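Long-range contacts in L-Ala-D/L-Glu Epimerase (PDB 1JPD), which belongs to the enolase superfamily, combining an N-terminal capping domain with a C-terminal domain of the modified TIM-barrel type: residues Ala140-Trp144 with Ala170-Ala174; Met164-Arg168 with Leu196-Val201; Ala174-Val178 with Gly200-Leu204; Asp213-Glu217 with Lys241-Glu245. All blocks are in the same frame, centred on the assembly; numbering follows the deposited sequence.

In the fold
Interaction 1 closes the first loop, from helix 133-145 over strand 150-154 and helix 160-170 to the turn before strand 175-179. Interaction 2 starts inside that loop, on helix 160-170, and reaches the end of helix 189-198, so the two cross. Interaction 3 begins at Ala174, where interaction 1 ends, and finishes on the same stretch as interaction 2, with Gly200 and Val201 in common; it pairs strands 175-179 and 203-205. Arg168 joins the three, its NH1 lying 2.6 Å from Ala174 O. Interaction 4 follows in series and touches none of them, linking two loops of later barrel units, its centre about 19 Å from that of interaction 3.

Interaction 1 (Ala140-Trp144 with Ala170-Ala174); sequences ASTLW and AVPDA
Ala170, the last residue of helix 160-170, begins the contact by bringing its CB to 4.5 Å from Ser141 CB, a loose touch between two small side chains. Val171 comes next and carries the centre of the interface. Its CG1, anti to the carbonyl carbon (chi1 -63°), packs against helix 133-145, 4.1 Å from Ala140 CB and 3.6 Å from Trp144 CB. A branched, wholly apolar residue suits this buried place, because the helix presents methyl and methylene groups here, and Ala140 O is already engaged by Trp144 N within its own helix. From Val171 the chain makes a type I beta turn to Ala174, closed by the bond from Ala174 N to Val171 O. At Asp173 the indole itself is met: CB lies 3.8 Å from Trp144 CZ2, and the ring and carboxylate planes are 47° apart. Ala174 then sits by the six-membered ring, with CB 3.5 Å from Trp144 CE3, CA 3.4 Å from Trp144 CZ3, and its backbone N over one ring face. Alanine is small enough to let the broad indole lie close against the turn. Trp144 reaches this far because CG is anti to its backbone N (chi1 166°). Leu151 of strand 150-154 lies beneath, touched by Ala140, Val171 and Ala174, while Arg168 of helix 160-170 binds the carbonyls of Val171 and Ala174.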
loop_
_atom_site.group_PDB
_atom_site.type_symbol
_atom_site.label_atom_id
_atom_site.label_comp_id
_atom_site.label_asym_id
_atom_site.label_seq_id
_atom_site.Cartn_x
_atom_site.Cartn_y
_atom_site.Cartn_z
ATOM N N ALA A 140 -20.960 4.875 -5.842
ATOM C CA ALA A 140 -20.028 5.087 -6.944
ATOM C C ALA A 140 -20.351 6.387 -7.675
ATOM O O ALA A 140 -19.452 7.152 -8.043
ATOM C CB ALA A 140 -20.088 3.922 -7.908
ATOM N N SER A 141 -21.639 6.641 -7.881
ATOM C CA SER A 141 -22.050 7.857 -8.570
ATOM C C SER A 141 -21.687 9.119 -7.771
ATOM O O SER A 141 -21.160 10.080 -8.330
ATOM C CB SER A 141 -23.555 7.824 -8.849
ATOM O OG SER A 141 -23.961 9.007 -9.514
ATOM N N THR A 142 -21.964 9.108 -6.469
ATOM C CA THR A 142 -21.663 10.245 -5.602
ATOM C C THR A 142 -20.164 10.522 -5.524
ATOM O O THR A 142 -19.734 11.679 -5.551
ATOM C CB THR A 142 -22.172 10.006 -4.172
ATOM O OG1 THR A 142 -23.595 9.840 -4.190
ATOM C CG2 THR A 142 -21.812 11.182 -3.281
ATOM N N LEU A 143 -19.372 9.459 -5.414
ATOM C CA LEU A 143 -17.923 9.603 -5.338
ATOM C C LEU A 143 -17.379 10.078 -6.679
ATOM O O LEU A 143 -16.380 10.795 -6.728
ATOM C CB LEU A 143 -17.273 8.275 -4.924
ATOM C CG LEU A 143 -17.673 7.785 -3.525
ATOM C CD1 LEU A 143 -17.069 6.420 -3.240
ATOM C CD2 LEU A 143 -17.204 8.795 -2.484
ATOM N N TRP A 144 -18.035 9.683 -7.769
ATOM C CA TRP A 144 -17.604 10.106 -9.103
ATOM C C TRP A 144 -17.892 11.596 -9.270
ATOM O O TRP A 144 -17.088 12.331 -9.846
ATOM C CB TRP A 144 -18.327 9.298 -10.191
ATOM C CG TRP A 144 -18.197 9.892 -11.570
ATOM C CD1 TRP A 144 -19.099 10.705 -12.203
ATOM C CD2 TRP A 144 -17.077 9.777 -12.452
ATOM N NE1 TRP A 144 -18.607 11.100 -13.418
ATOM C CE2 TRP A 144 -17.368 10.546 -13.599
ATOM C CE3 TRP A 144 -15.855 9.096 -12.386
ATOM C CZ2 TRP A 144 -16.478 10.657 -14.673
ATOM C CZ3 TRP A 144 -14.967 9.205 -13.457
ATOM C CH2 TRP A 144 -15.285 9.980 -14.584
ATOM N N ALA A 170 -23.804 3.120 -13.617
ATOM C CA ALA A 170 -23.862 4.395 -12.902
ATOM C C ALA A 170 -22.695 5.316 -13.233
ATOM O O ALA A 170 -22.886 6.520 -13.417
ATOM C CB ALA A 170 -23.917 4.148 -11.399
ATOM N N VAL A 171 -21.488 4.759 -13.289
ATOM C CA VAL A 171 -20.310 5.551 -13.603
ATOM C C VAL A 171 -19.634 4.948 -14.825
ATOM O O VAL A 171 -18.545 4.380 -14.742
ATOM C CB VAL A 171 -19.328 5.602 -12.400
ATOM C CG1 VAL A 171 -20.003 6.301 -11.218
ATOM C CG2 VAL A 171 -18.910 4.199 -11.998
ATOM N N PRO A 172 -20.278 5.084 -15.996
ATOM C CA PRO A 172 -19.748 4.547 -17.250
ATOM C C PRO A 172 -18.366 5.070 -17.613
ATOM O O PRO A 172 -17.638 4.424 -18.359
ATOM C CB PRO A 172 -20.815 4.945 -18.268
ATOM C CG PRO A 172 -21.288 6.249 -17.732
ATOM C CD PRO A 172 -21.446 5.945 -16.261
ATOM N N ASP A 173 -17.995 6.229 -17.080
ATOM C CA ASP A 173 -16.689 6.802 -17.393
ATOM C C ASP A 173 -15.633 6.596 -16.324
ATOM O O ASP A 173 -14.458 6.872 -16.554
ATOM C CB ASP A 173 -16.812 8.300 -17.671
ATOM C CG ASP A 173 -17.647 8.593 -18.892
ATOM O OD1 ASP A 173 -17.441 7.913 -19.921
ATOM O OD2 ASP A 173 -18.501 9.505 -18.826
ATOM N N ALA A 174 -16.048 6.122 -15.156
ATOM C CA ALA A 174 -15.117 5.898 -14.061
ATOM C C ALA A 174 -14.181 4.740 -14.348
ATOM O O ALA A 174 -14.579 3.756 -14.974
ATOM C CB ALA A 174 -15.888 5.616 -12.784
#

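Interaction 2 (Met164-Arg168 with Leu196-Val201); sequences MVAIR and LADLGV
With CG anti to its backbone N (chi1 170°) and the chain folded at chi2 and chi3, Arg168 curls toward the end of helix 189-198 and presents the edge of its guanidinium to Leu199 O. NE gives a nearly straight bond to Leu199 O of 2.7 Å (161° at the hydrogen), with the oxygen close to the guanidinium plane; NH2 adds a weak bond to the same oxygen. Water 1 accepts from Arg168 NH2 at 2.9 Å and donates to Gly200 O at 2.7 Å. Arginine suits the place because it has further donors: NH1 binds Ala174 O and Val171 O, so one flat group ties the turn 171-174 to the end of helix 189-198. Beside it, Met164 bends to follow an apolar surface. Its CB meets Leu199 CD1 at 3.6 Å, its CG lies 3.7 Å from Leu196 CD2, and its CE ends 3.6 Å from Val201 CG2, a path that a flexible thioether follows readily. Gly200, with positive phi, is the C-prime residue of a Schellman motif: Val201 N bonds to Leu196 O and Gly200 N to Ala197 O. Two neighbouring outer helices of a TIM-barrel domain thus pack together, the C-terminal cap of one being gripped by the other.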
loop_
_atom_site.group_PDB
_atom_site.type_symbol
_atom_site.label_atom_id
_atom_site.label_comp_id
_atom_site.label_asym_id
_atom_site.label_seq_id
_atom_site.Cartn_x
_atom_site.Cartn_y
_atom_site.Cartn_z
ATOM N N MET A 164 -21.502 -5.314 -10.021
ATOM C CA MET A 164 -20.633 -4.713 -11.029
ATOM C C MET A 164 -21.424 -4.095 -12.176
ATOM O O MET A 164 -21.027 -3.061 -12.720
ATOM C CB MET A 164 -19.637 -5.743 -11.567
ATOM C CG MET A 164 -18.599 -6.150 -10.543
ATOM S SD MET A 164 -17.834 -4.690 -9.814
ATOM C CE MET A 164 -16.870 -4.026 -11.213
ATOM N N VAL A 165 -22.545 -4.707 -12.545
ATOM C CA VAL A 165 -23.337 -4.138 -13.624
ATOM C C VAL A 165 -23.955 -2.808 -13.182
ATOM O O VAL A 165 -23.797 -1.797 -13.876
ATOM C CB VAL A 165 -24.435 -5.118 -14.113
ATOM C CG1 VAL A 165 -25.494 -4.379 -14.941
ATOM C CG2 VAL A 165 -23.797 -6.201 -14.967
ATOM N N ALA A 166 -24.632 -2.794 -12.030
ATOM C CA ALA A 166 -25.248 -1.562 -11.534
ATOM C C ALA A 166 -24.221 -0.439 -11.346
ATOM O O ALA A 166 -24.516 0.719 -11.631
ATOM C CB ALA A 166 -25.984 -1.822 -10.227
ATOM N N ILE A 167 -23.023 -0.780 -10.873
ATOM C CA ILE A 167 -21.962 0.214 -10.674
ATOM C C ILE A 167 -21.471 0.813 -12.004
ATOM O O ILE A 167 -21.451 2.042 -12.167
ATOM C CB ILE A 167 -20.759 -0.399 -9.895
ATOM C CG1 ILE A 167 -21.165 -0.638 -8.438
ATOM C CG2 ILE A 167 -19.547 0.518 -9.960
ATOM C CD1 ILE A 167 -20.169 -1.472 -7.638
ATOM N N ARG A 168 -21.079 -0.042 -12.948
ATOM C CA ARG A 168 -20.606 0.438 -14.245
ATOM C C ARG A 168 -21.667 1.272 -14.966
ATOM O O ARG A 168 -21.343 2.266 -15.613
ATOM C CB ARG A 168 -20.181 -0.729 -15.147
ATOM C CG ARG A 168 -19.901 -0.300 -16.588
ATOM C CD ARG A 168 -18.896 0.844 -16.626
ATOM N NE ARG A 168 -17.514 0.376 -16.541
ATOM C CZ ARG A 168 -16.491 1.134 -16.161
ATOM N NH1 ARG A 168 -16.691 2.400 -15.819
ATOM N NH2 ARG A 168 -15.267 0.632 -16.149
ATOM N N LEU A 196 -15.951 -9.005 -15.616
ATOM C CA LEU A 196 -15.281 -7.762 -15.265
ATOM C C LEU A 196 -14.729 -7.134 -16.533
ATOM O O LEU A 196 -14.745 -5.908 -16.691
ATOM C CB LEU A 196 -14.150 -8.007 -14.257
ATOM C CG LEU A 196 -14.624 -8.532 -12.897
ATOM C CD1 LEU A 196 -13.444 -8.594 -11.923
ATOM C CD2 LEU A 196 -15.720 -7.615 -12.356
ATOM N N ALA A 197 -14.251 -7.978 -17.444
ATOM C CA ALA A 197 -13.714 -7.490 -18.707
ATOM C C ALA A 197 -14.840 -6.916 -19.570
ATOM O O ALA A 197 -14.664 -5.876 -20.198
ATOM C CB ALA A 197 -12.990 -8.606 -19.447
ATOM N N ASP A 198 -15.999 -7.573 -19.597
ATOM C CA ASP A 198 -17.115 -7.057 -20.390
ATOM C C ASP A 198 -17.520 -5.656 -19.919
ATOM O O ASP A 198 -18.068 -4.873 -20.697
ATOM C CB ASP A 198 -18.356 -7.967 -20.303
ATOM C CG ASP A 198 -18.145 -9.337 -20.929
ATOM O OD1 ASP A 198 -17.261 -9.487 -21.802
ATOM O OD2 ASP A 198 -18.886 -10.272 -20.559
ATOM N N LEU A 199 -17.250 -5.350 -18.647
ATOM C CA LEU A 199 -17.608 -4.065 -18.048
ATOM C C LEU A 199 -16.462 -3.060 -18.038
ATOM O O LEU A 199 -16.567 -1.970 -17.450
ATOM C CB LEU A 199 -18.117 -4.284 -16.622
ATOM C CG LEU A 199 -19.391 -5.135 -16.546
ATOM C CD1 LEU A 199 -19.836 -5.313 -15.101
ATOM C CD2 LEU A 199 -20.488 -4.460 -17.362
ATOM N N GLY A 200 -15.363 -3.431 -18.684
ATOM C CA GLY A 200 -14.214 -2.550 -18.756
ATOM C C GLY A 200 -13.434 -2.386 -17.464
ATOM O O GLY A 200 -12.749 -1.377 -17.292
ATOM N N VAL A 201 -13.530 -3.356 -16.554
ATOM C CA VAL A 201 -12.793 -3.276 -15.298
ATOM C C VAL A 201 -11.302 -3.304 -15.631
ATOM O O VAL A 201 -10.818 -4.240 -16.263
ATOM C CB VAL A 201 -13.134 -4.458 -14.362
ATOM C CG1 VAL A 201 -12.244 -4.416 -13.125
ATOM C CG2 VAL A 201 -14.603 -4.392 -13.959
HETATM O O HOH W 1 -12.343 0.898 -15.931
#

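Interaction 3 (Ala174-Val178 with Gly200-Leu204); sequences ATLIV and GVAML
Ile177 and Met203 place their side chains on one face of the parallel strand pair, and Val178 and Leu204 place theirs on the other. On the first face, Met203, bent at chi2 and chi3, turns its CE back to 4.1 Å from Ile177 CB. On the opposite face, Val178 CG1, anti to its backbone N (chi1 163°), fits against Leu204 CD1 at 3.6 Å; this face looks toward the helices, for Val178 also touches Met164 and Leu204 touches Leu196. Beta-branched Ile177 and Val178 suit extended backbone, and all four residues are buried and apolar, as befits strands of a barrel. Between the faces run the backbone bonds. The bond from Val178 N to Met203 O is 2.9 Å and almost straight (167°), that from Ala202 N to Leu176 O equally long but more bent (138°). Val201 CG1 rests 3.5 Å from Leu176 O, and the small CB of Ala202 stands nearby. Near the start of the pairing, Leu176 N donates to water 1 at 3.0 Å, and that water continues to Gly200 O, bridging strand 175-179 to the loop at Gly200, ahead of the first direct bond. On its other edge, strand 175-179 bonds to strand 150-154 through Thr175 and Ile177. The two strands, joined through helix 189-198, form a beta-alpha-beta crossover, the repeating unit of the TIM barrel.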
loop_
_atom_site.group_PDB
_atom_site.type_symbol
_atom_site.label_atom_id
_atom_site.label_comp_id
_atom_site.label_asym_id
_atom_site.label_seq_id
_atom_site.Cartn_x
_atom_site.Cartn_y
_atom_site.Cartn_z
ATOM N N ALA A 174 -16.048 6.122 -15.156
ATOM C CA ALA A 174 -15.117 5.898 -14.061
ATOM C C ALA A 174 -14.181 4.740 -14.348
ATOM O O ALA A 174 -14.579 3.756 -14.974
ATOM C CB ALA A 174 -15.888 5.616 -12.784
ATOM N N THR A 175 -12.928 4.868 -13.919
ATOM C CA THR A 175 -11.961 3.783 -14.070
ATOM C C THR A 175 -12.241 2.899 -12.851
ATOM O O THR A 175 -12.220 3.381 -11.716
ATOM C CB THR A 175 -10.508 4.277 -13.977
ATOM O OG1 THR A 175 -10.243 5.210 -15.032
ATOM C CG2 THR A 175 -9.543 3.100 -14.084
ATOM N N LEU A 176 -12.511 1.617 -13.074
ATOM C CA LEU A 176 -12.826 0.711 -11.972
ATOM C C LEU A 176 -11.814 -0.406 -11.741
ATOM O O LEU A 176 -11.346 -1.033 -12.691
ATOM C CB LEU A 176 -14.194 0.054 -12.205
ATOM C CG LEU A 176 -15.417 0.909 -12.513
ATOM C CD1 LEU A 176 -16.589 0.004 -12.841
ATOM C CD2 LEU A 176 -15.744 1.792 -11.324
ATOM N N ILE A 177 -11.474 -0.646 -10.473
ATOM C CA ILE A 177 -10.595 -1.753 -10.111
ATOM C C ILE A 177 -11.349 -2.499 -9.013
ATOM O O ILE A 177 -12.081 -1.889 -8.236
ATOM C CB ILE A 177 -9.200 -1.289 -9.635
ATOM C CG1 ILE A 177 -9.303 -0.390 -8.406
ATOM C CG2 ILE A 177 -8.494 -0.546 -10.769
ATOM C CD1 ILE A 177 -7.937 0.060 -7.899
ATOM N N VAL A 178 -11.213 -3.820 -8.979
ATOM C CA VAL A 178 -11.921 -4.640 -7.999
ATOM C C VAL A 178 -11.006 -5.353 -7.017
ATOM O O VAL A 178 -10.048 -6.018 -7.416
ATOM C CB VAL A 178 -12.791 -5.716 -8.701
ATOM C CG1 VAL A 178 -13.177 -6.813 -7.715
ATOM C CG2 VAL A 178 -14.037 -5.080 -9.284
ATOM N N GLY A 200 -15.363 -3.431 -18.684
ATOM C CA GLY A 200 -14.214 -2.550 -18.756
ATOM C C GLY A 200 -13.434 -2.386 -17.464
ATOM O O GLY A 200 -12.749 -1.377 -17.292
ATOM N N VAL A 201 -13.530 -3.356 -16.554
ATOM C CA VAL A 201 -12.793 -3.276 -15.298
ATOM C C VAL A 201 -11.302 -3.304 -15.631
ATOM O O VAL A 201 -10.818 -4.240 -16.263
ATOM C CB VAL A 201 -13.134 -4.458 -14.362
ATOM C CG1 VAL A 201 -12.244 -4.416 -13.125
ATOM C CG2 VAL A 201 -14.603 -4.392 -13.959
ATOM N N ALA A 202 -10.583 -2.274 -15.206
ATOM C CA ALA A 202 -9.156 -2.170 -15.482
ATOM C C ALA A 202 -8.294 -3.224 -14.800
ATOM O O ALA A 202 -7.288 -3.663 -15.365
ATOM C CB ALA A 202 -8.657 -0.781 -15.100
ATOM N N MET A 203 -8.677 -3.637 -13.593
ATOM C CA MET A 203 -7.883 -4.619 -12.868
ATOM C C MET A 203 -8.634 -5.321 -11.735
ATOM O O MET A 203 -9.508 -4.736 -11.103
ATOM C CB MET A 203 -6.626 -3.923 -12.333
ATOM C CG MET A 203 -5.744 -4.760 -11.433
ATOM S SD MET A 203 -6.339 -4.781 -9.718
ATOM C CE MET A 203 -5.624 -3.225 -9.083
ATOM N N LEU A 204 -8.292 -6.586 -11.510
ATOM C CA LEU A 204 -8.881 -7.404 -10.452
ATOM C C LEU A 204 -7.765 -7.726 -9.453
ATOM O O LEU A 204 -6.716 -8.258 -9.828
ATOM C CB LEU A 204 -9.440 -8.703 -11.027
ATOM C CG LEU A 204 -9.841 -9.761 -9.994
ATOM C CD1 LEU A 204 -10.998 -9.249 -9.123
ATOM C CD2 LEU A 204 -10.232 -11.037 -10.723
HETATM O O HOH W 1 -12.343 0.898 -15.931
#

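Interaction 4 (Asp213-Glu217 with Lys241-Glu245); sequences DAALE and KGRYE
Arg243 lays its guanidinium over the backbone of Ala214, whose CA stands 3.6 Å above the centre of the group. The chain is extended from CG to NE, which carries the charge along the 3-10 turn 214-217 to acids at both ends. Arg243 NH1 forms a salt bridge of 2.8 Å with Asp213 OD2, which it meets on the syn side but out of the carboxylate plane; the carboxylate and guanidinium planes are almost perpendicular (85°). Glu217 approaches the edge of the same guanidinium, and its OE1 makes a longer salt bridge of 3.5 Å to Arg243 NE. Water 2 donates to Glu217 OE1 at 2.7 Å and is weakly bound by Arg243 NH2. Asp213 is shared: its OD1 accepts from Tyr244 OH at 2.7 Å through the anti lone pair, so its two oxygens serve different partners, which probably helps it stay ionised. Leu216 turns inward, and its CD1 sits over the face of the Tyr244 ring in a CH-pi contact, 3.8 Å from the centroid, an apolar cover for the buried ring, whose hydroxyl Asp213 satisfies. The backbone of Gly242 runs beside Glu217; at its phi of 101° a CB would jam against Lys241 O. The arrangement is a salt-bridge network between two barrel loops, one linking strands 203-205 and 225-227 through a short 3-10 turn, the other leading into strand 246-249.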
loop_
_atom_site.group_PDB
_atom_site.type_symbol
_atom_site.label_atom_id
_atom_site.label_comp_id
_atom_site.label_asym_id
_atom_site.label_seq_id
_atom_site.Cartn_x
_atom_site.Cartn_y
_atom_site.Cartn_z
ATOM N N ASP A 213 -3.674 -19.975 -4.669
ATOM C CA ASP A 213 -3.984 -19.206 -5.868
ATOM C C ASP A 213 -3.470 -19.851 -7.164
ATOM O O ASP A 213 -3.253 -19.166 -8.169
ATOM C CB ASP A 213 -3.409 -17.781 -5.735
ATOM C CG ASP A 213 -1.881 -17.761 -5.655
ATOM O OD1 ASP A 213 -1.287 -16.658 -5.684
ATOM O OD2 ASP A 213 -1.268 -18.846 -5.558
ATOM N N ALA A 214 -3.285 -21.166 -7.149
ATOM C CA ALA A 214 -2.781 -21.861 -8.324
ATOM C C ALA A 214 -3.735 -21.765 -9.511
ATOM O O ALA A 214 -3.293 -21.611 -10.649
ATOM C CB ALA A 214 -2.508 -23.309 -7.989
ATOM N N ALA A 215 -5.036 -21.842 -9.250
ATOM C CA ALA A 215 -6.023 -21.769 -10.324
ATOM C C ALA A 215 -5.812 -20.580 -11.263
ATOM O O ALA A 215 -6.367 -20.564 -12.360
ATOM C CB ALA A 215 -7.446 -21.734 -9.749
ATOM N N LEU A 216 -5.020 -19.592 -10.847
ATOM C CA LEU A 216 -4.767 -18.429 -11.694
ATOM C C LEU A 216 -3.895 -18.739 -12.916
ATOM O O LEU A 216 -3.686 -17.876 -13.767
ATOM C CB LEU A 216 -4.114 -17.302 -10.892
ATOM C CG LEU A 216 -5.030 -16.554 -9.928
ATOM C CD1 LEU A 216 -4.247 -15.474 -9.206
ATOM C CD2 LEU A 216 -6.186 -15.948 -10.700
ATOM N N GLU A 217 -3.383 -19.963 -13.000
ATOM C CA GLU A 217 -2.545 -20.356 -14.132
ATOM C C GLU A 217 -3.327 -21.185 -15.141
ATOM O O GLU A 217 -2.835 -21.478 -16.232
ATOM C CB GLU A 217 -1.351 -21.178 -13.650
ATOM C CG GLU A 217 -0.356 -20.404 -12.828
ATOM C CD GLU A 217 0.812 -21.255 -12.389
ATOM O OE1 GLU A 217 0.565 -22.366 -11.872
ATOM O OE2 GLU A 217 1.971 -20.806 -12.553
ATOM N N LYS A 241 5.060 -15.059 -11.176
ATOM C CA LYS A 241 5.136 -15.136 -12.634
ATOM C C LYS A 241 4.207 -16.215 -13.188
ATOM O O LYS A 241 4.395 -17.393 -12.914
ATOM C CB LYS A 241 6.588 -15.399 -13.070
ATOM C CG LYS A 241 6.908 -14.958 -14.497
ATOM C CD LYS A 241 6.458 -13.518 -14.744
ATOM C CE LYS A 241 6.504 -13.142 -16.224
ATOM N NZ LYS A 241 5.599 -11.986 -16.527
ATOM N N GLY A 242 3.199 -15.807 -13.957
ATOM C CA GLY A 242 2.265 -16.769 -14.516
ATOM C C GLY A 242 0.950 -16.838 -13.766
ATOM O O GLY A 242 0.040 -17.581 -14.145
ATOM N N ARG A 243 0.849 -16.077 -12.681
ATOM C CA ARG A 243 -0.377 -16.045 -11.891
ATOM C C ARG A 243 -0.936 -14.631 -11.802
ATOM O O ARG A 243 -2.145 -14.452 -11.669
ATOM C CB ARG A 243 -0.138 -16.605 -10.484
ATOM C CG ARG A 243 0.197 -18.078 -10.492
ATOM C CD ARG A 243 0.219 -18.698 -9.111
ATOM N NE ARG A 243 0.640 -20.094 -9.197
ATOM C CZ ARG A 243 0.743 -20.924 -8.165
ATOM N NH1 ARG A 243 0.454 -20.515 -6.936
ATOM N NH2 ARG A 243 1.145 -22.170 -8.368
ATOM N N TYR A 244 -0.056 -13.636 -11.903
ATOM C CA TYR A 244 -0.463 -12.242 -11.822
ATOM C C TYR A 244 0.218 -11.332 -12.860
ATOM O O TYR A 244 1.368 -11.550 -13.250
ATOM C CB TYR A 244 -0.171 -11.692 -10.416
ATOM C CG TYR A 244 -0.841 -12.437 -9.277
ATOM C CD1 TYR A 244 -0.247 -13.555 -8.694
ATOM C CD2 TYR A 244 -2.071 -12.023 -8.789
ATOM C CE1 TYR A 244 -0.867 -14.241 -7.646
ATOM C CE2 TYR A 244 -2.697 -12.700 -7.746
ATOM C CZ TYR A 244 -2.095 -13.806 -7.178
ATOM O OH TYR A 244 -2.729 -14.465 -6.149
ATOM N N GLU A 245 -0.496 -10.299 -13.292
ATOM C CA GLU A 245 0.051 -9.354 -14.246
ATOM C C GLU A 245 0.598 -8.146 -13.501
ATOM O O GLU A 245 1.511 -7.472 -13.979
ATOM C CB GLU A 245 -1.026 -8.892 -15.231
ATOM C CG GLU A 245 -1.330 -9.889 -16.328
ATOM C CD GLU A 245 -2.201 -11.040 -15.870
ATOM O OE1 GLU A 245 -2.048 -12.146 -16.431
ATOM O OE2 GLU A 245 -3.050 -10.841 -14.968
HETATM O O HOH W 2 2.066 -24.339 -10.853
#